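Local coordinates for protein arsenite methyltransferase (Chlamydomonas reinhardtii, PDB 5EVJ) that probably catalyses the stepwise transfer of methyl groups from S-adenosyl-L-methionine to trivalent arsenic, yielding mono-, di- and trimethylated products, at residues Asn76-Gly81 with Tyr99-Leu104; Asp62-Val67 with Ile125-Ala130; Asp241-Glu246 with Ala325-Glu330. The protein carries 15 engineered substitutions. All coordinates share one frame; numbering follows the deposited sequence.

Interaction 1: residues Asn76-Gly81 with Tyr99-Leu104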
ATOM      1  N   ASN A  76       8.375  -3.153   2.963  1.00 64.72           N
ATOM      2  CA  ASN A  76       8.290  -4.089   1.864  1.00 56.26           C
ATOM      3  C   ASN A  76       6.822  -4.216   1.526  1.00 52.54           C
ATOM      4  O   ASN A  76       6.247  -5.297   1.709  1.00 60.55           O
ATOM      5  CB  ASN A  76       8.880  -5.445   2.267  1.00 61.62           C
ATOM      6  CG  ASN A  76      10.405  -5.485   2.136  1.00 68.12           C
ATOM      7  OD1 ASN A  76      10.966  -5.237   1.061  1.00 62.57           O
ATOM      8  ND2 ASN A  76      11.077  -5.814   3.221  1.00 60.49           N
ATOM      9  N   PRO A  77       6.228  -3.120   1.014  1.00 37.28           N
ATOM     10  CA  PRO A  77       4.829  -2.952   0.717  1.00 34.80           C
ATOM     11  C   PRO A  77       4.325  -3.661  -0.566  1.00 32.36           C
ATOM     12  O   PRO A  77       3.535  -3.074  -1.267  1.00 34.63           O
ATOM     13  CB  PRO A  77       4.730  -1.440   0.445  1.00 28.38           C
ATOM     14  CG  PRO A  77       5.973  -1.165  -0.336  1.00 32.48           C
ATOM     15  CD  PRO A  77       7.015  -2.026   0.398  1.00 37.19           C
ATOM     16  N   ILE A  78       4.718  -4.890  -0.867  1.00 31.31           N
ATOM     17  CA  ILE A  78       4.038  -5.629  -1.964  1.00 30.27           C
ATOM     18  C   ILE A  78       3.036  -6.570  -1.311  1.00 29.84           C
ATOM     19  O   ILE A  78       3.440  -7.358  -0.499  1.00 30.78           O
ATOM     20  CB  ILE A  78       5.012  -6.485  -2.850  1.00 31.06           C
ATOM     21  CG1 ILE A  78       6.078  -5.611  -3.553  1.00 31.03           C
ATOM     22  CG2 ILE A  78       4.236  -7.274  -3.912  1.00 28.04           C
ATOM     23  CD1 ILE A  78       7.310  -5.320  -2.692  1.00 30.96           C
ATOM     24  N   PRO A  79       1.734  -6.485  -1.663  1.00 26.63           N
ATOM     25  CA  PRO A  79       0.752  -7.314  -1.006  1.00 26.52           C
ATOM     26  C   PRO A  79       0.794  -8.691  -1.584  1.00 28.96           C
ATOM     27  O   PRO A  79       1.161  -8.833  -2.753  1.00 27.62           O
ATOM     28  CB  PRO A  79      -0.602  -6.707  -1.399  1.00 23.76           C
ATOM     29  CG  PRO A  79      -0.328  -5.631  -2.361  1.00 26.55           C
ATOM     30  CD  PRO A  79       1.146  -5.420  -2.480  1.00 25.82           C
ATOM     31  N   ALA A  80       0.374  -9.683  -0.787  1.00 26.12           N
ATOM     32  CA  ALA A  80       0.171 -11.051  -1.285  1.00 24.18           C
ATOM     33  C   ALA A  80      -1.057 -11.021  -2.203  1.00 23.25           C
ATOM     34  O   ALA A  80      -1.827 -10.080  -2.202  1.00 25.55           O
ATOM     35  CB  ALA A  80      -0.054 -12.001  -0.102  1.00 20.60           C
ATOM     36  N   GLY A  81      -1.276 -12.051  -2.985  1.00 26.12           N
ATOM     37  CA  GLY A  81      -2.517 -12.136  -3.797  1.00 24.27           C
ATOM     38  C   GLY A  81      -2.625 -11.423  -5.138  1.00 26.56           C
ATOM     39  O   GLY A  81      -3.772 -11.250  -5.664  1.00 28.29           O
ATOM     40  N   TYR A  99      10.972  -4.704  -8.716  1.00 30.58           N
ATOM     41  CA  TYR A  99      11.543  -5.995  -9.112  1.00 27.44           C
ATOM     42  C   TYR A  99      10.865  -7.086  -8.350  1.00 29.94           C
ATOM     43  O   TYR A  99      10.482  -8.101  -8.899  1.00 36.25           O
ATOM     44  CB  TYR A  99      13.043  -6.024  -8.834  1.00 28.51           C
ATOM     45  CG  TYR A  99      13.891  -5.453  -9.978  1.00 30.99           C
ATOM     46  CD1 TYR A  99      13.552  -4.242 -10.591  1.00 30.18           C
ATOM     47  CD2 TYR A  99      15.038  -6.115 -10.445  1.00 30.70           C
ATOM     48  CE1 TYR A  99      14.312  -3.696 -11.630  1.00 29.87           C
ATOM     49  CE2 TYR A  99      15.827  -5.547 -11.485  1.00 31.36           C
ATOM     50  CZ  TYR A  99      15.437  -4.364 -12.086  1.00 28.93           C
ATOM     51  OH  TYR A  99      16.174  -3.794 -13.106  1.00 30.10           O
ATOM     52  N   VAL A 100      10.612  -6.844  -7.070  1.00 30.49           N
ATOM     53  CA  VAL A 100       9.916  -7.813  -6.291  1.00 27.66           C
ATOM     54  C   VAL A 100       8.511  -8.003  -6.822  1.00 26.67           C
ATOM     55  O   VAL A 100       8.018  -9.126  -6.934  1.00 24.51           O
ATOM     56  CB  VAL A 100       9.859  -7.382  -4.829  1.00 29.00           C
ATOM     57  CG1 VAL A 100       8.937  -8.327  -4.056  1.00 25.27           C
ATOM     58  CG2 VAL A 100      11.284  -7.339  -4.290  1.00 28.67           C
ATOM     59  N   ALA A 101       7.840  -6.903  -7.133  1.00 27.45           N
ATOM     60  CA  ALA A 101       6.454  -7.052  -7.636  1.00 25.87           C
ATOM     61  C   ALA A 101       6.415  -7.814  -8.995  1.00 27.56           C
ATOM     62  O   ALA A 101       5.541  -8.679  -9.248  1.00 28.97           O
ATOM     63  CB  ALA A 101       5.845  -5.679  -7.763  1.00 22.93           C
ATOM     64  N   ALA A 102       7.374  -7.472  -9.863  1.00 25.57           N
ATOM     65  CA  ALA A 102       7.481  -8.015 -11.201  1.00 24.36           C
ATOM     66  C   ALA A 102       7.509  -9.528 -11.058  1.00 23.70           C
ATOM     67  O   ALA A 102       6.879 -10.236 -11.822  1.00 22.58           O
ATOM     68  CB  ALA A 102       8.747  -7.527 -11.847  1.00 22.27           C
ATOM     69  N   LYS A 103       8.181 -10.019 -10.033  1.00 26.05           N
ATOM     70  CA  LYS A 103       8.139 -11.462  -9.776  1.00 26.66           C
ATOM     71  C   LYS A 103       6.794 -11.938  -9.260  1.00 30.76           C
ATOM     72  O   LYS A 103       6.202 -12.941  -9.732  1.00 26.72           O
ATOM     73  CB  LYS A 103       9.180 -11.866  -8.748  1.00 27.76           C
ATOM     74  CG  LYS A 103       9.015 -13.364  -8.470  1.00 34.63           C
ATOM     75  CD  LYS A 103      10.034 -13.931  -7.505  1.00 41.09           C
ATOM     76  CE  LYS A 103       9.988 -15.462  -7.532  1.00 46.75           C
ATOM     77  NZ  LYS A 103       8.607 -15.983  -7.217  1.00 51.85           N
ATOM     78  N   LEU A 104       6.292 -11.229  -8.254  1.00 29.02           N
ATOM     79  CA  LEU A 104       5.118 -11.794  -7.563  1.00 27.03           C
ATOM     80  C   LEU A 104       3.870 -11.696  -8.365  1.00 24.95           C
ATOM     81  O   LEU A 104       2.900 -12.407  -8.051  1.00 22.98           O
ATOM     82  CB  LEU A 104       4.909 -11.172  -6.139  1.00 30.18           C
ATOM     83  CG  LEU A 104       5.967 -11.587  -5.104  1.00 32.31           C
ATOM     84  CD1 LEU A 104       5.609 -10.972  -3.771  1.00 37.53           C
ATOM     85  CD2 LEU A 104       6.024 -13.100  -4.983  1.00 31.27           C
TER
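Where Ile78 meets Val100, Ala101 and Leu104, no flat side-chain group takes part, so there are no faces or edges to fill; the nearest polar atom that Ile78 meets on the helix is the backbone N of Ala101, 4.2 Å from Ile78 CG1. The one aromatic side chain, Tyr99, turns to another side of the helix, where its ring meets that of Tyr131 at about 30° and its hydroxyl is hydrogen-bonded to Ala124 O. The side-chain contact is aliphatic, with Ile78 giving both its branches to the helix. Its CG1 stands beside the backbone N (chi1 -61°), which leaves CG2 anti to that N and spreads the two branches over successive turns of the helix. The longer branch reaches Val100: Ile78 CD1 is 3.7 Å from Val100 CG1, the methyl that a chi1 of 172° sets anti to its own backbone N. Ile78 CG1 passes over the small Ala101 and stands 4.2 Å from Ala101 CB, and the short side chain lets the backbones come close, with the CA atoms of Ile78 and Ala101 6.3 Å apart. The shorter branch takes the next turn: Ile78 CG2 touches Leu104 CD1 at 3.9 Å, the two side chains running at a slant to each other. Each touch is a van der Waals one, and three of the four residues are buried. Segment 76-81 lies in the loop between helix 65-69 and strand 86-90, and a disulfide seen in this protein ties Cys74, just upstream, to Cys170. Ile78 is wedged between helix 96-104 and Ile167 of strand 163-169, while helix 54-61 covers Val100 through Leu60 and Leu104 through Ala55.

Interaction 2: residues Asp62-Val67 with Ile125-Ala130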
ATOM      1  N   ASP A  62      17.225 -12.696  -5.257  1.00 42.84           N
ATOM      2  CA  ASP A  62      17.536 -12.736  -6.680  1.00 41.73           C
ATOM      3  C   ASP A  62      17.503 -11.406  -7.404  1.00 39.10           C
ATOM      4  O   ASP A  62      17.537 -11.435  -8.603  1.00 36.81           O
ATOM      5  CB  ASP A  62      16.507 -13.599  -7.412  1.00 42.78           C
ATOM      6  CG  ASP A  62      16.696 -15.070  -7.184  1.00 44.49           C
ATOM      7  OD1 ASP A  62      17.835 -15.504  -6.980  1.00 52.07           O
ATOM      8  OD2 ASP A  62      15.700 -15.798  -7.225  1.00 44.25           O
ATOM      9  N   VAL A  63      17.327 -10.293  -6.687  1.00 35.51           N
ATOM     10  CA  VAL A  63      17.274  -8.953  -7.238  1.00 37.95           C
ATOM     11  C   VAL A  63      18.726  -8.457  -7.295  1.00 42.38           C
ATOM     12  O   VAL A  63      19.464  -8.617  -6.331  1.00 38.63           O
ATOM     13  CB  VAL A  63      16.436  -8.017  -6.293  1.00 40.53           C
ATOM     14  CG1 VAL A  63      16.595  -6.535  -6.628  1.00 33.47           C
ATOM     15  CG2 VAL A  63      14.945  -8.387  -6.278  1.00 39.71           C
ATOM     16  N   PRO A  64      19.137  -7.826  -8.408  1.00 47.26           N
ATOM     17  CA  PRO A  64      20.524  -7.377  -8.558  1.00 43.08           C
ATOM     18  C   PRO A  64      20.942  -6.528  -7.383  1.00 47.05           C
ATOM     19  O   PRO A  64      20.324  -5.487  -7.113  1.00 50.39           O
ATOM     20  CB  PRO A  64      20.482  -6.470  -9.799  1.00 38.53           C
ATOM     21  CG  PRO A  64      19.260  -6.876 -10.539  1.00 40.26           C
ATOM     22  CD  PRO A  64      18.285  -7.410  -9.541  1.00 43.60           C
ATOM     23  N   THR A  65      21.996  -6.964  -6.705  1.00 45.27           N
ATOM     24  CA  THR A  65      22.612  -6.230  -5.607  1.00 48.32           C
ATOM     25  C   THR A  65      22.544  -4.692  -5.759  1.00 49.91           C
ATOM     26  O   THR A  65      22.205  -3.959  -4.806  1.00 52.80           O
ATOM     27  CB  THR A  65      24.093  -6.666  -5.464  1.00 51.24           C
ATOM     28  OG1 THR A  65      24.146  -8.048  -5.075  1.00 56.29           O
ATOM     29  CG2 THR A  65      24.767  -5.855  -4.385  1.00 51.66           C
ATOM     30  N   GLU A  66      22.872  -4.207  -6.951  1.00 44.84           N
ATOM     31  CA  GLU A  66      22.960  -2.774  -7.174  1.00 43.39           C
ATOM     32  C   GLU A  66      21.557  -2.172  -7.135  1.00 46.64           C
ATOM     33  O   GLU A  66      21.375  -1.015  -6.765  1.00 41.50           O
ATOM     34  CB  GLU A  66      23.594  -2.482  -8.537  1.00 44.12           C
ATOM     35  CG  GLU A  66      23.965  -1.011  -8.674  1.00 57.24           C
ATOM     36  CD  GLU A  66      23.990  -0.503 -10.109  1.00 64.29           C
ATOM     37  OE1 GLU A  66      23.375  -1.136 -11.002  1.00 76.57           O
ATOM     38  OE2 GLU A  66      24.622   0.548 -10.342  1.00 63.49           O
ATOM     39  N   VAL A  67      20.570  -2.942  -7.586  1.00 41.61           N
ATOM     40  CA  VAL A  67      19.211  -2.457  -7.579  1.00 42.37           C
ATOM     41  C   VAL A  67      18.721  -2.232  -6.128  1.00 43.90           C
ATOM     42  O   VAL A  67      18.042  -1.203  -5.846  1.00 40.72           O
ATOM     43  CB  VAL A  67      18.281  -3.376  -8.396  1.00 40.72           C
ATOM     44  CG1 VAL A  67      16.845  -3.075  -8.042  1.00 39.26           C
ATOM     45  CG2 VAL A  67      18.501  -3.136  -9.889  1.00 41.69           C
ATOM     46  N   ILE A 125      16.137   0.404 -15.157  1.00 40.06           N
ATOM     47  CA  ILE A 125      16.075  -0.009 -16.569  1.00 38.71           C
ATOM     48  C   ILE A 125      17.213  -0.924 -17.037  1.00 41.02           C
ATOM     49  O   ILE A 125      16.953  -1.860 -17.794  1.00 43.31           O
ATOM     50  CB  ILE A 125      15.996   1.194 -17.518  1.00 41.38           C
ATOM     51  CG1 ILE A 125      14.688   1.978 -17.286  1.00 37.97           C
ATOM     52  CG2 ILE A 125      16.082   0.726 -18.981  1.00 35.52           C
ATOM     53  CD1 ILE A 125      14.770   3.443 -17.669  1.00 38.29           C
ATOM     54  N   SER A 126      18.457  -0.666 -16.610  1.00 39.17           N
ATOM     55  CA  SER A 126      19.606  -1.424 -17.151  1.00 44.42           C
ATOM     56  C   SER A 126      19.616  -2.848 -16.653  1.00 46.54           C
ATOM     57  O   SER A 126      20.144  -3.731 -17.311  1.00 45.83           O
ATOM     58  CB  SER A 126      20.970  -0.774 -16.868  1.00 41.01           C
ATOM     59  OG  SER A 126      21.219  -0.720 -15.487  1.00 50.63           O
ATOM     60  N   HIS A 127      19.004  -3.094 -15.512  1.00 42.91           N
ATOM     61  CA  HIS A 127      19.039  -4.457 -15.018  1.00 43.68           C
ATOM     62  C   HIS A 127      17.818  -5.256 -15.371  1.00 40.62           C
ATOM     63  O   HIS A 127      17.779  -6.463 -15.127  1.00 44.39           O
ATOM     64  CB  HIS A 127      19.329  -4.482 -13.520  1.00 48.19           C
ATOM     65  CG  HIS A 127      20.714  -4.038 -13.190  1.00 57.10           C
ATOM     66  ND1 HIS A 127      21.077  -2.707 -13.170  1.00 54.61           N
ATOM     67  CD2 HIS A 127      21.838  -4.747 -12.905  1.00 52.60           C
ATOM     68  CE1 HIS A 127      22.358  -2.614 -12.852  1.00 58.52           C
ATOM     69  NE2 HIS A 127      22.837  -3.835 -12.674  1.00 59.33           N
ATOM     70  N   ALA A 128      16.840  -4.616 -15.994  1.00 38.03           N
ATOM     71  CA  ALA A 128      15.541  -5.290 -16.169  1.00 40.16           C
ATOM     72  C   ALA A 128      15.594  -6.616 -16.916  1.00 39.96           C
ATOM     73  O   ALA A 128      15.125  -7.646 -16.382  1.00 39.91           O
ATOM     74  CB  ALA A 128      14.503  -4.363 -16.798  1.00 40.57           C
ATOM     75  N   ASP A 129      16.132  -6.606 -18.142  1.00 40.91           N
ATOM     76  CA  ASP A 129      15.944  -7.741 -19.039  1.00 41.35           C
ATOM     77  C   ASP A 129      16.578  -8.958 -18.452  1.00 39.79           C
ATOM     78  O   ASP A 129      15.961 -10.079 -18.399  1.00 40.19           O
ATOM     79  CB  ASP A 129      16.482  -7.468 -20.452  1.00 45.64           C
ATOM     80  CG  ASP A 129      15.702  -6.342 -21.184  1.00 55.30           C
ATOM     81  OD1 ASP A 129      14.448  -6.276 -21.099  1.00 53.06           O
ATOM     82  OD2 ASP A 129      16.353  -5.516 -21.864  1.00 56.57           O
ATOM     83  N   ALA A 130      17.814  -8.742 -17.998  1.00 38.44           N
ATOM     84  CA  ALA A 130      18.639  -9.835 -17.486  1.00 38.63           C
ATOM     85  C   ALA A 130      17.976 -10.466 -16.237  1.00 38.76           C
ATOM     86  O   ALA A 130      17.999 -11.692 -16.045  1.00 40.81           O
ATOM     87  CB  ALA A 130      20.049  -9.322 -17.167  1.00 35.40           C
TER
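Pro64 and Val67 both pack on His127, and this apolar half is the close-fitting one. Pro64 CG lies 3.8 Å from His127 CB, while Pro64 CB stands 3.8 Å from His127 CD2, so the pyrrolidine lies against CB and CD2 of the histidine. Val67 sends in the methyl that lies beside its own backbone N: Val67 CG2 is 4.0 Å from His127 CB and comes almost as near to CG. Both approach the ring obliquely, and both lie head to tail with the histidine side chain. A chi1 of -68° holds the imidazole beside its own backbone N, where ND1 is hydrogen-bonded to Val123 O of the preceding helical turn, a bond that should fix the rotation of the ring, and Tyr99 closes the inner side of the group by touching Pro64, Val67 and His127. The outer half is looser, its rim formed by the partly exposed Glu66 and His127. Glu66 lies near the far end of the imidazole in a modelled placement that is doubtful, because its OE1 comes too close to be trusted; its firm partner is Lys70, which forms a salt bridge with OE2. Val67 O is hydrogen-bonded to Ser94 OG in the turn after strand 86-90, whose Gly93 and Gly95 are consistent with the glycine-rich loop of a Rossmann-like, S-adenosylmethionine-dependent methyltransferase. The contact thus docks the short N-terminal helix 65-69 at the break between helices 118-126 and 128-135 of that fold.

Interaction 3: residues Asp241-Glu246 with Ala325-Glu330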
ATOM      1  N   ASP A 241     -12.146   4.497   4.090  1.00 24.73           N
ATOM      2  CA  ASP A 241     -11.851   3.686   5.303  1.00 18.16           C
ATOM      3  C   ASP A 241     -10.500   3.045   5.240  1.00 17.51           C
ATOM      4  O   ASP A 241     -10.387   1.827   5.074  1.00 16.15           O
ATOM      5  CB  ASP A 241     -12.966   2.714   5.555  1.00 18.42           C
ATOM      6  CG  ASP A 241     -12.713   1.799   6.782  1.00 22.12           C
ATOM      7  OD1 ASP A 241     -11.964   2.167   7.729  1.00 24.07           O
ATOM      8  OD2 ASP A 241     -13.260   0.683   6.814  1.00 21.62           O
ATOM      9  N   PRO A 242      -9.447   3.869   5.316  1.00 18.26           N
ATOM     10  CA  PRO A 242      -8.100   3.361   5.374  1.00 20.71           C
ATOM     11  C   PRO A 242      -7.944   2.306   6.451  1.00 21.62           C
ATOM     12  O   PRO A 242      -8.518   2.445   7.483  1.00 23.13           O
ATOM     13  CB  PRO A 242      -7.257   4.599   5.786  1.00 18.82           C
ATOM     14  CG  PRO A 242      -8.018   5.750   5.269  1.00 17.72           C
ATOM     15  CD  PRO A 242      -9.459   5.322   5.582  1.00 18.72           C
ATOM     16  N   ARG A 243      -7.150   1.272   6.190  1.00 25.67           N
ATOM     17  CA  ARG A 243      -6.953   0.183   7.133  1.00 25.81           C
ATOM     18  C   ARG A 243      -5.483   0.028   7.313  1.00 26.07           C
ATOM     19  O   ARG A 243      -4.712   0.048   6.371  1.00 26.80           O
ATOM     20  CB  ARG A 243      -7.536  -1.121   6.588  1.00 25.13           C
ATOM     21  CG  ARG A 243      -9.054  -1.150   6.485  1.00 24.43           C
ATOM     22  CD  ARG A 243      -9.762  -1.477   7.800  1.00 23.89           C
ATOM     23  NE  ARG A 243     -11.210  -1.382   7.567  1.00 23.83           N
ATOM     24  CZ  ARG A 243     -11.997  -2.442   7.423  1.00 22.74           C
ATOM     25  NH1 ARG A 243     -11.482  -3.645   7.540  1.00 21.50           N
ATOM     26  NH2 ARG A 243     -13.298  -2.297   7.186  1.00 19.62           N
ATOM     27  N   GLN A 244      -5.103  -0.121   8.553  1.00 27.23           N
ATOM     28  CA  GLN A 244      -3.734  -0.248   8.964  1.00 27.00           C
ATOM     29  C   GLN A 244      -3.365  -1.754   8.915  1.00 26.63           C
ATOM     30  O   GLN A 244      -3.978  -2.606   9.590  1.00 29.44           O
ATOM     31  CB  GLN A 244      -3.662   0.378  10.368  1.00 27.77           C
ATOM     32  CG  GLN A 244      -2.419   0.001  11.132  1.00 33.61           C
ATOM     33  CD  GLN A 244      -2.249   0.829  12.392  1.00 34.21           C
ATOM     34  OE1 GLN A 244      -2.388   2.054  12.373  1.00 32.17           O
ATOM     35  NE2 GLN A 244      -1.954   0.150  13.502  1.00 37.35           N
ATOM     36  N   LEU A 245      -2.385  -2.120   8.117  1.00 24.87           N
ATOM     37  CA  LEU A 245      -2.039  -3.540   8.061  1.00 27.27           C
ATOM     38  C   LEU A 245      -1.037  -3.861   9.166  1.00 33.13           C
ATOM     39  O   LEU A 245      -1.136  -4.888   9.814  1.00 36.20           O
ATOM     40  CB  LEU A 245      -1.443  -3.905   6.671  1.00 29.38           C
ATOM     41  CG  LEU A 245      -0.892  -5.357   6.548  1.00 30.39           C
ATOM     42  CD1 LEU A 245      -1.974  -6.396   6.847  1.00 26.79           C
ATOM     43  CD2 LEU A 245      -0.211  -5.677   5.233  1.00 26.46           C
ATOM     44  N   GLU A 246      -0.071  -2.967   9.389  1.00 34.97           N
ATOM     45  CA  GLU A 246       0.876  -3.125  10.469  1.00 39.94           C
ATOM     46  C   GLU A 246       1.672  -1.837  10.748  1.00 40.93           C
ATOM     47  O   GLU A 246       1.874  -0.981   9.873  1.00 35.96           O
ATOM     48  CB  GLU A 246       1.850  -4.252  10.185  1.00 47.71           C
ATOM     49  CG  GLU A 246       2.908  -3.910   9.149  1.00 59.12           C
ATOM     50  CD  GLU A 246       3.632  -5.164   8.678  1.00 79.70           C
ATOM     51  OE1 GLU A 246       4.389  -5.772   9.477  1.00 83.58           O
ATOM     52  OE2 GLU A 246       3.431  -5.555   7.509  1.00 84.17           O
ATOM     53  N   ALA A 325     -16.525  -6.717   4.023  1.00 16.73           N
ATOM     54  CA  ALA A 325     -17.052  -7.652   2.996  1.00 19.78           C
ATOM     55  C   ALA A 325     -16.652  -7.172   1.570  1.00 20.47           C
ATOM     56  O   ALA A 325     -16.376  -7.970   0.681  1.00 23.49           O
ATOM     57  CB  ALA A 325     -18.576  -7.844   3.104  1.00 17.36           C
ATOM     58  N   SER A 326     -16.636  -5.864   1.365  1.00 20.33           N
ATOM     59  CA  SER A 326     -16.264  -5.282   0.081  1.00 19.86           C
ATOM     60  C   SER A 326     -14.773  -5.499  -0.149  1.00 20.48           C
ATOM     61  O   SER A 326     -14.351  -5.804  -1.281  1.00 23.41           O
ATOM     62  CB  SER A 326     -16.579  -3.732   0.054  1.00 17.63           C
ATOM     63  OG  SER A 326     -17.983  -3.508  -0.062  1.00 20.56           O
ATOM     64  N   MET A 327     -13.967  -5.261   0.883  1.00 16.97           N
ATOM     65  CA  MET A 327     -12.541  -5.369   0.713  1.00 17.58           C
ATOM     66  C   MET A 327     -11.966  -6.758   0.361  1.00 19.82           C
ATOM     67  O   MET A 327     -10.859  -6.858  -0.242  1.00 15.76           O
ATOM     68  CB  MET A 327     -11.818  -4.862   1.962  1.00 19.30           C
ATOM     69  CG  MET A 327     -12.133  -3.381   2.271  1.00 19.62           C
ATOM     70  SD  MET A 327     -11.413  -2.708   3.797  1.00 23.58           S
ATOM     71  CE  MET A 327     -12.077  -1.025   3.772  1.00 17.77           C
ATOM     72  N   VAL A 328     -12.647  -7.816   0.847  1.00 19.10           N
ATOM     73  CA  VAL A 328     -12.176  -9.168   0.638  1.00 17.64           C
ATOM     74  C   VAL A 328     -13.084  -9.785  -0.401  1.00 18.06           C
ATOM     75  O   VAL A 328     -12.668 -10.678  -1.099  1.00 16.45           O
ATOM     76  CB  VAL A 328     -12.177 -10.036   1.932  1.00 18.01           C
ATOM     77  CG1 VAL A 328     -11.354  -9.315   2.999  1.00 16.93           C
ATOM     78  CG2 VAL A 328     -13.608 -10.408   2.387  1.00 16.00           C
ATOM     79  N   GLY A 329     -14.302  -9.275  -0.578  1.00 18.07           N
ATOM     80  CA  GLY A 329     -15.109 -10.013  -1.537  1.00 19.54           C
ATOM     81  C   GLY A 329     -15.555  -9.288  -2.787  1.00 22.72           C
ATOM     82  O   GLY A 329     -16.425  -9.816  -3.484  1.00 20.87           O
ATOM     83  N   GLU A 330     -15.062  -8.064  -3.014  1.00 20.97           N
ATOM     84  CA  GLU A 330     -15.550  -7.239  -4.162  1.00 23.89           C
ATOM     85  C   GLU A 330     -14.340  -6.587  -4.753  1.00 21.99           C
ATOM     86  O   GLU A 330     -14.463  -5.814  -5.637  1.00 24.31           O
ATOM     87  CB  GLU A 330     -16.549  -6.113  -3.728  1.00 24.95           C
ATOM     88  CG  GLU A 330     -18.034  -6.526  -3.524  1.00 28.56           C
ATOM     89  CD  GLU A 330     -18.784  -5.645  -2.472  1.00 31.78           C
ATOM     90  OE1 GLU A 330     -18.664  -4.417  -2.538  1.00 29.62           O
ATOM     91  OE2 GLU A 330     -19.477  -6.158  -1.527  1.00 33.22           O
TER
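Met327 reaches Asp241 and Arg243 because its chain is straight beyond CG (chi2 176°), carrying the thioether from the helix across to the strand; Arg243 in turn is bent at chi2 (-82°), which folds its guanidinium back alongside Asp241. The sulfur settles over one face of that group: Met327 SD is 3.7 Å from Arg243 CZ and lies above the centre of the plane. The terminal methyl goes on to Asp241, with Met327 CE 3.6 Å from Asp241 O and 3.7 Å from Asp241 OD2. The guanidinium is gripped in its own plane by the carboxylate, side-on and by a single oxygen: Arg243 NE and Asp241 OD2 are 3.0 Å apart, as are Arg243 NH2 and Asp241 OD2. The NE bond comes from above the carboxylate plane, whereas NH2 meets OD2 nearly along its C-O axis. Strand 243-249 is an outermost strand of the seven-stranded sheet, whose order 3-2-1-4-5-7-6, with strand 266-274 antiparallel between it and the parallel ones, is that of class I methyltransferases; helix 322-329 belongs to the C-terminal part of the chain, laid against this edge. Further bonds hold the charged pair in place. Asp241 OD2 also accepts from Asn323 ND2, while Arg243 NH1 makes a salt bridge with Asp307 and a hydrogen bond with Thr324 OG1. With Asp241 and Asp307 both close by, the positive charge of Arg243 is probably well balanced. Met327 is buried, and its side chain also touches Phe274 on strand 266-274.

Interactions 1 and 2 are neighbours, their centres 15 Å apart, and share helix 96-104 as a wall: Tyr99, on the helix of interaction 1, has its ring against Pro64 and Val67 of interaction 2. Both fasten N-terminal segments onto the methyltransferase fold, the first buried, its side chains all aliphatic, the second nearer the surface and mixing apolar packing with an imidazole. Interaction 3 lies across the centre of the chain from interaction 2, about 33 Å between centres, and attaches helix 322-329 to the edge strand 243-249. Its partly buried chemistry is ionic within 241-246, with a thioether as the only group coming from 325-330.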